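Lectin 2 (Agrocybe aegerita, PDB 4TQK) probably binds glycans ending in N-acetylglucosamine, holding the sugar at sites around a beta-propeller. Local coordinates at residues K115-L120 with I132-K137; G302-Y307 with V323-G328. The protein carries 1 engineered substitution. All coordinates share one frame; numbering follows the deposited sequence.

Both contacts belong to one ring of antiparallel sheets, a beta-propeller, and each lies at a site where N-acetylglucosamine (NAG) is bound. Contact 1 pairs the first two strands of its sheet, 117-121 and 130-134, and holds one sugar by the turn after the second strand. Contact 2 pairs the last two strands of another sheet, 306-309 and 321-324, and reaches two different sugars, one from each segment. Gly135-Glu136 and Gly302-Asn303 play matching parts, each offering a backbone N-H to a sugar acetamide. The two contacts do not touch: their centres are 35 Å apart and their nearest atoms about 23 Å apart, on opposite sides of the chain's centre.

Contact 1 of 2, residues K115-L120 with I132-K137; sequences KHLRYL and IGFGEK. With NAG (2-acetamido-2-deoxy-beta-D-glucopyranose), chain C.
His116 and Glu136 meet beside the bound N-acetylglucosamine: NE2 of His116 gives a nearly straight hydrogen bond (168°) to OE1 of Glu136 at 3.3 Å. The oxygen lies in the plane of the imidazole, while the carboxylate stands almost perpendicular to that ring. The same OE1 takes a weak bond from NZ of Lys115, part of a salt bridge. Glu136 reaches both partners because its chain bends about the CB-CG bond (chi2 64°). One face of the imidazole carries the acetamide methyl, with C8 of the sugar 3.5 Å from His116 CE1; CB of Lys115 lies over the opposite face. The acetamide is gripped by the backbone too, since Glu136 N donates to the sugar O7 at 3.0 Å. That O7 also lies 3.5 Å from CA of Gly135, so the acetamide sits close on the backbone.

One shell out, ND1 of His116 is bonded to the backbone N of Arg112, and Trp111 meets the imidazole edge-to-face, which together fix the ring's rotation. A water bridges Lys115 O and Phe134 O where the strands begin to part. Beyond it the antiparallel ladder takes over: Leu117 pairs with Phe134 and Tyr119 with Ile132, both hydrogen-bonded pairs, and Tyr119 N reaches Ile132 O at 2.9 Å. On the face shared by these residues, CE2 of Tyr119 touches CE2 of Phe134 at 3.9 Å, and strand 173-177 packs against them.

With ND1 accepting from Arg112 and NE2 donating to Glu136, the imidazole is probably neutral, and the nearby ammonium of Lys115 would help keep Glu136 ionised.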
loop_
_atom_site.group_PDB
_atom_site.type_symbol
_atom_site.label_atom_id
_atom_site.label_comp_id
_atom_site.label_asym_id
_atom_site.label_seq_id
_atom_site.Cartn_x
_atom_site.Cartn_y
_atom_site.Cartn_z
ATOM N N LYS A 115 16.419 -13.314 27.899
ATOM C CA LYS A 115 15.632 -14.352 28.565
ATOM C C LYS A 115 14.238 -14.582 27.966
ATOM O O LYS A 115 13.666 -15.659 28.135
ATOM C CB LYS A 115 15.493 -14.037 30.061
ATOM C CG LYS A 115 16.809 -13.670 30.756
ATOM C CD LYS A 115 16.564 -13.282 32.208
ATOM C CE LYS A 115 16.057 -14.474 33.013
ATOM N NZ LYS A 115 15.591 -14.116 34.383
ATOM N N HIS A 116 13.680 -13.577 27.296
ATOM C CA HIS A 116 12.275 -13.656 26.873
ATOM C C HIS A 116 12.084 -13.269 25.419
ATOM O O HIS A 116 12.969 -12.665 24.820
ATOM C CB HIS A 116 11.395 -12.731 27.720
ATOM C CG HIS A 116 11.795 -12.652 29.158
ATOM N ND1 HIS A 116 12.194 -11.477 29.752
ATOM C CD2 HIS A 116 11.841 -13.600 30.128
ATOM C CE1 HIS A 116 12.477 -11.701 31.025
ATOM N NE2 HIS A 116 12.271 -12.982 31.279
ATOM N N LEU A 117 10.916 -13.602 24.870
ATOM C CA LEU A 117 10.557 -13.233 23.500
ATOM C C LEU A 117 9.291 -12.378 23.524
ATOM O O LEU A 117 8.363 -12.663 24.288
ATOM C CB LEU A 117 10.323 -14.484 22.622
ATOM C CG LEU A 117 11.491 -15.465 22.464
ATOM C CD1 LEU A 117 11.016 -16.849 22.014
ATOM C CD2 LEU A 117 12.565 -14.925 21.520
ATOM N N ARG A 118 9.249 -11.340 22.693
ATOM C CA ARG A 118 8.051 -10.512 22.587
ATOM C C ARG A 118 7.634 -10.334 21.125
ATOM O O ARG A 118 8.422 -9.864 20.296
ATOM C CB ARG A 118 8.251 -9.160 23.284
ATOM C CG ARG A 118 8.229 -9.251 24.799
ATOM C CD ARG A 118 8.940 -8.076 25.449
ATOM N NE ARG A 118 10.391 -8.181 25.311
ATOM C CZ ARG A 118 11.247 -7.237 25.679
ATOM N NH1 ARG A 118 10.805 -6.108 26.198
ATOM N NH2 ARG A 118 12.549 -7.422 25.522
ATOM N N TYR A 119 6.392 -10.729 20.832
ATOM C CA TYR A 119 5.861 -10.773 19.472
ATOM C C TYR A 119 4.545 -10.027 19.412
ATOM O O TYR A 119 3.868 -9.841 20.429
ATOM C CB TYR A 119 5.557 -12.210 19.053
ATOM C CG TYR A 119 6.748 -13.117 18.862
ATOM C CD1 TYR A 119 7.941 -12.645 18.316
ATOM C CD2 TYR A 119 6.669 -14.450 19.211
ATOM C CE1 TYR A 119 9.018 -13.495 18.137
ATOM C CE2 TYR A 119 7.728 -15.294 19.038
ATOM C CZ TYR A 119 8.894 -14.824 18.504
ATOM O OH TYR A 119 9.939 -15.694 18.333
ATOM N N LEU A 120 4.176 -9.634 18.203
ATOM C CA LEU A 120 2.893 -9.007 17.948
ATOM C C LEU A 120 2.185 -9.872 16.901
ATOM O O LEU A 120 2.702 -10.048 15.792
ATOM C CB LEU A 120 3.112 -7.587 17.419
ATOM C CG LEU A 120 3.862 -6.613 18.342
ATOM C CD1 LEU A 120 4.242 -5.336 17.627
ATOM C CD2 LEU A 120 3.018 -6.275 19.566
ATOM N N ILE A 132 1.993 -10.967 22.553
ATOM C CA ILE A 132 2.316 -12.302 23.034
ATOM C C ILE A 132 3.749 -12.269 23.552
ATOM O O ILE A 132 4.670 -11.936 22.810
ATOM C CB ILE A 132 2.210 -13.371 21.904
ATOM C CG1 ILE A 132 0.817 -13.384 21.285
ATOM C CG2 ILE A 132 2.495 -14.767 22.445
ATOM C CD1 ILE A 132 0.574 -12.291 20.282
ATOM N N GLY A 133 3.936 -12.599 24.828
ATOM C CA GLY A 133 5.267 -12.664 25.397
ATOM C C GLY A 133 5.569 -14.028 25.988
ATOM O O GLY A 133 4.753 -14.600 26.702
ATOM N N PHE A 134 6.739 -14.571 25.687
ATOM C CA PHE A 134 7.181 -15.759 26.383
ATOM C C PHE A 134 8.064 -15.247 27.505
ATOM O O PHE A 134 9.209 -14.845 27.277
ATOM C CB PHE A 134 7.949 -16.688 25.449
ATOM C CG PHE A 134 7.103 -17.265 24.350
ATOM C CD1 PHE A 134 6.525 -18.512 24.486
ATOM C CD2 PHE A 134 6.884 -16.555 23.180
ATOM C CE1 PHE A 134 5.738 -19.037 23.476
ATOM C CE2 PHE A 134 6.103 -17.082 22.159
ATOM C CZ PHE A 134 5.524 -18.320 22.321
ATOM N N GLY A 135 7.511 -15.233 28.712
ATOM C CA GLY A 135 8.168 -14.610 29.838
ATOM C C GLY A 135 8.690 -15.608 30.841
ATOM O O GLY A 135 9.129 -16.700 30.480
ATOM N N GLU A 136 8.628 -15.224 32.110
ATOM C CA GLU A 136 9.233 -15.993 33.177
ATOM C C GLU A 136 8.394 -17.242 33.498
ATOM O O GLU A 136 8.925 -18.342 33.553
ATOM C CB GLU A 136 9.435 -15.084 34.394
ATOM C CG GLU A 136 10.492 -15.525 35.411
ATOM C CD GLU A 136 11.933 -15.576 34.888
ATOM O OE1 GLU A 136 12.352 -14.755 34.042
ATOM O OE2 GLU A 136 12.670 -16.458 35.363
ATOM N N LYS A 137 7.082 -17.071 33.639
ATOM C CA LYS A 137 6.199 -18.144 34.074
ATOM C C LYS A 137 5.391 -18.786 32.957
ATOM O O LYS A 137 4.494 -19.578 33.216
ATOM C CB LYS A 137 5.259 -17.627 35.169
ATOM C CG LYS A 137 5.957 -17.220 36.446
ATOM C CD LYS A 137 7.136 -18.163 36.700
ATOM C CE LYS A 137 7.003 -18.914 38.010
ATOM N NZ LYS A 137 7.890 -18.332 39.048
HETATM C C1 NAG C . 6.201 -11.030 35.673
HETATM C C2 NAG C . 6.083 -10.658 34.197
HETATM C C3 NAG C . 5.252 -9.388 34.062
HETATM C C4 NAG C . 3.918 -9.603 34.763
HETATM C C5 NAG C . 4.108 -10.103 36.193
HETATM C C6 NAG C . 2.781 -10.421 36.888
HETATM C C7 NAG C . 7.890 -11.445 32.777
HETATM C C8 NAG C . 9.216 -11.139 32.139
HETATM N N2 NAG C . 7.388 -10.513 33.582
HETATM O O1 NAG C . 6.919 -12.229 35.789
HETATM O O3 NAG C . 5.035 -9.095 32.703
HETATM O O4 NAG C . 3.214 -8.387 34.780
HETATM O O5 NAG C . 4.911 -11.262 36.184
HETATM O O6 NAG C . 2.124 -11.440 36.173
HETATM O O7 NAG C . 7.323 -12.514 32.548
HETATM O O HOH W 1 11.234 -16.867 28.203
#

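Contact 2 of 2, residues G302-Y307 with V323-G328; sequences GNAGVY and VLKDFG. With NAG (2-acetamido-2-deoxy-beta-D-glucopyranose), chain G; NAG (2-acetamido-2-deoxy-beta-D-glucopyranose), chain H.
Val306 fills the close-packed side of this contact, bonded to the other segment through both its backbone N and its O. Its N donates to Leu324 O at 2.8 Å, in the carbonyl plane, and its O accepts from Val323 N. The two methyls then divide the work. CG1, anti to the backbone N (chi1 -178°), lies against CG2 of Val323 at 4.0 Å, whereas CG2 turns toward the loop, coming to 3.6 Å from Asp326 O and then touching CB of Phe327. Next to it, Gly305 brings its CA within 3.3 Å of Leu324 O in a CA-H...O contact. The two backbones close up here, CA of Gly305 lying 4.3 Å from CA of Gly328, which in turn rests against Gly302 O.

The outer side is looser, in that a single exposed chain lies along the loop. Lys325, at the centre of an inverse gamma turn, folds back through successive bends until its CE comes to 2.9 Å from Ala304 O, a close approach, with the methyl of Ala304 alongside. The carbonyl of Ala304 is bonded to Gln331.

Each segment also faces a different N-acetylglucosamine. Asn303 N donates to O7 of one sugar at 3.0 Å, and Tyr307 OH shares a hydrogen bond with its O6. The other sugar sends O4 to Asp326 OD2 at 2.8 Å and O3 to OD1, the same oxygen that accepts from Phe327 N and so steadies the carboxylate.

Inward, Val306 rests on Val299 and Phe301 of strand 297-301 and on Ile353 of strand 352-356, while Phe327 reaches Leu362 and Ser364 of strand 361-364. The contact thus joins the outer hairpin of one sheet to the next sheet of the propeller.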
loop_
_atom_site.group_PDB
_atom_site.type_symbol
_atom_site.label_atom_id
_atom_site.label_comp_id
_atom_site.label_asym_id
_atom_site.label_seq_id
_atom_site.Cartn_x
_atom_site.Cartn_y
_atom_site.Cartn_z
ATOM N N GLY A 302 26.300 -18.102 1.179
ATOM C CA GLY A 302 27.504 -18.849 1.524
ATOM C C GLY A 302 28.759 -18.049 1.254
ATOM O O GLY A 302 28.719 -16.819 1.216
ATOM N N ASN A 303 29.883 -18.726 1.061
ATOM C CA ASN A 303 31.119 -18.004 0.783
ATOM C C ASN A 303 31.129 -17.294 -0.570
ATOM O O ASN A 303 31.452 -16.118 -0.643
ATOM C CB ASN A 303 32.338 -18.918 0.885
ATOM C CG ASN A 303 32.572 -19.420 2.286
ATOM O OD1 ASN A 303 32.639 -18.638 3.245
ATOM N ND2 ASN A 303 32.707 -20.736 2.419
ATOM N N ALA A 304 30.808 -18.014 -1.642
ATOM C CA ALA A 304 30.960 -17.468 -2.987
ATOM C C ALA A 304 29.766 -16.644 -3.422
ATOM O O ALA A 304 29.887 -15.782 -4.292
ATOM C CB ALA A 304 31.223 -18.576 -3.996
ATOM N N GLY A 305 28.609 -16.916 -2.835
ATOM C CA GLY A 305 27.409 -16.208 -3.235
ATOM C C GLY A 305 26.141 -16.872 -2.767
ATOM O O GLY A 305 26.152 -17.637 -1.798
ATOM N N VAL A 306 25.048 -16.575 -3.466
ATOM C CA VAL A 306 23.725 -17.080 -3.120
ATOM C C VAL A 306 23.437 -18.487 -3.666
ATOM O O VAL A 306 23.423 -18.684 -4.865
ATOM C CB VAL A 306 22.642 -16.115 -3.624
ATOM C CG1 VAL A 306 21.266 -16.614 -3.234
ATOM C CG2 VAL A 306 22.885 -14.713 -3.069
ATOM N N TYR A 307 23.229 -19.456 -2.774
ATOM C CA TYR A 307 22.821 -20.806 -3.163
ATOM C C TYR A 307 21.337 -20.977 -2.886
ATOM O O TYR A 307 20.779 -20.371 -1.963
ATOM C CB TYR A 307 23.582 -21.893 -2.398
ATOM C CG TYR A 307 24.967 -22.203 -2.920
ATOM C CD1 TYR A 307 25.173 -23.233 -3.824
ATOM C CD2 TYR A 307 26.072 -21.475 -2.493
ATOM C CE1 TYR A 307 26.437 -23.515 -4.305
ATOM C CE2 TYR A 307 27.342 -21.750 -2.972
ATOM C CZ TYR A 307 27.515 -22.778 -3.869
ATOM O OH TYR A 307 28.763 -23.064 -4.342
ATOM N N VAL A 323 23.167 -19.273 -7.579
ATOM C CA VAL A 323 22.423 -18.434 -8.531
ATOM C C VAL A 323 22.916 -16.984 -8.667
ATOM O O VAL A 323 22.470 -16.243 -9.558
ATOM C CB VAL A 323 20.913 -18.371 -8.209
ATOM C CG1 VAL A 323 20.378 -19.744 -7.868
ATOM C CG2 VAL A 323 20.653 -17.375 -7.069
ATOM N N LEU A 324 23.820 -16.567 -7.795
ATOM C CA LEU A 324 24.289 -15.193 -7.847
ATOM C C LEU A 324 25.612 -14.995 -7.097
ATOM O O LEU A 324 25.739 -15.317 -5.910
ATOM C CB LEU A 324 23.194 -14.239 -7.350
ATOM C CG LEU A 324 23.533 -12.750 -7.267
ATOM C CD1 LEU A 324 23.718 -12.123 -8.651
ATOM C CD2 LEU A 324 22.445 -12.037 -6.507
ATOM N N LYS A 325 26.596 -14.468 -7.817
ATOM C CA LYS A 325 27.921 -14.222 -7.268
ATOM C C LYS A 325 27.991 -12.904 -6.521
ATOM O O LYS A 325 28.707 -11.995 -6.935
ATOM C CB LYS A 325 28.956 -14.222 -8.392
ATOM C CG LYS A 325 29.320 -15.610 -8.863
ATOM C CD LYS A 325 29.835 -16.411 -7.678
ATOM C CE LYS A 325 31.021 -15.717 -6.989
ATOM N NZ LYS A 325 32.321 -16.209 -7.504
ATOM N N ASP A 326 27.239 -12.796 -5.434
ATOM C CA ASP A 326 27.272 -11.599 -4.598
ATOM C C ASP A 326 26.550 -11.909 -3.297
ATOM O O ASP A 326 26.002 -12.996 -3.130
ATOM C CB ASP A 326 26.604 -10.407 -5.305
ATOM C CG ASP A 326 27.202 -9.060 -4.891
ATOM O OD1 ASP A 326 27.801 -8.987 -3.800
ATOM O OD2 ASP A 326 27.083 -8.072 -5.659
ATOM N N PHE A 327 26.551 -10.949 -2.380
ATOM C CA PHE A 327 25.844 -11.085 -1.116
ATOM C C PHE A 327 26.420 -12.209 -0.261
ATOM O O PHE A 327 25.759 -12.704 0.647
ATOM C CB PHE A 327 24.339 -11.286 -1.361
ATOM C CG PHE A 327 23.686 -10.128 -2.084
ATOM C CD1 PHE A 327 23.485 -8.910 -1.441
ATOM C CD2 PHE A 327 23.279 -10.256 -3.402
ATOM C CE1 PHE A 327 22.897 -7.858 -2.104
ATOM C CE2 PHE A 327 22.694 -9.200 -4.063
ATOM C CZ PHE A 327 22.496 -8.005 -3.416
ATOM N N GLY A 328 27.663 -12.585 -0.545
ATOM C CA GLY A 328 28.312 -13.676 0.159
ATOM C C GLY A 328 29.576 -13.220 0.853
ATOM O O GLY A 328 30.000 -12.069 0.686
HETATM C C1 NAG G . 30.635 -24.942 -0.618
HETATM C C2 NAG G . 29.277 -24.377 -0.232
HETATM C C3 NAG G . 28.337 -25.555 -0.414
HETATM C C4 NAG G . 28.393 -26.007 -1.870
HETATM C C5 NAG G . 29.830 -26.266 -2.324
HETATM C C6 NAG G . 29.923 -26.596 -3.811
HETATM C C7 NAG G . 29.261 -22.554 1.447
HETATM C C8 NAG G . 29.153 -22.230 2.910
HETATM N N2 NAG G . 29.267 -23.854 1.126
HETATM O O1 NAG G . 31.669 -24.081 -0.231
HETATM O O3 NAG G . 27.020 -25.227 -0.040
HETATM O O4 NAG G . 27.657 -27.186 -1.995
HETATM O O5 NAG G . 30.633 -25.148 -2.014
HETATM O O6 NAG G . 29.432 -25.523 -4.584
HETATM O O7 NAG G . 29.333 -21.635 0.632
HETATM C C1 NAG H . 30.765 -4.143 -2.319
HETATM C C2 NAG H . 29.527 -4.907 -1.901
HETATM C C3 NAG H . 29.316 -5.979 -2.966
HETATM C C4 NAG H . 29.115 -5.283 -4.310
HETATM C C5 NAG H . 30.210 -4.262 -4.604
HETATM C C6 NAG H . 29.835 -3.420 -5.826
HETATM C C7 NAG H . 29.133 -4.933 0.536
HETATM C C8 NAG H . 29.505 -5.612 1.823
HETATM N N2 NAG H . 29.671 -5.461 -0.565
HETATM O O1 NAG H . 31.157 -3.281 -1.274
HETATM O O3 NAG H . 28.218 -6.809 -2.649
HETATM O O4 NAG H . 29.128 -6.212 -5.365
HETATM O O5 NAG H . 30.448 -3.416 -3.495
HETATM O O6 NAG H . 28.705 -2.628 -5.537
HETATM O O7 NAG H . 28.377 -3.956 0.546
#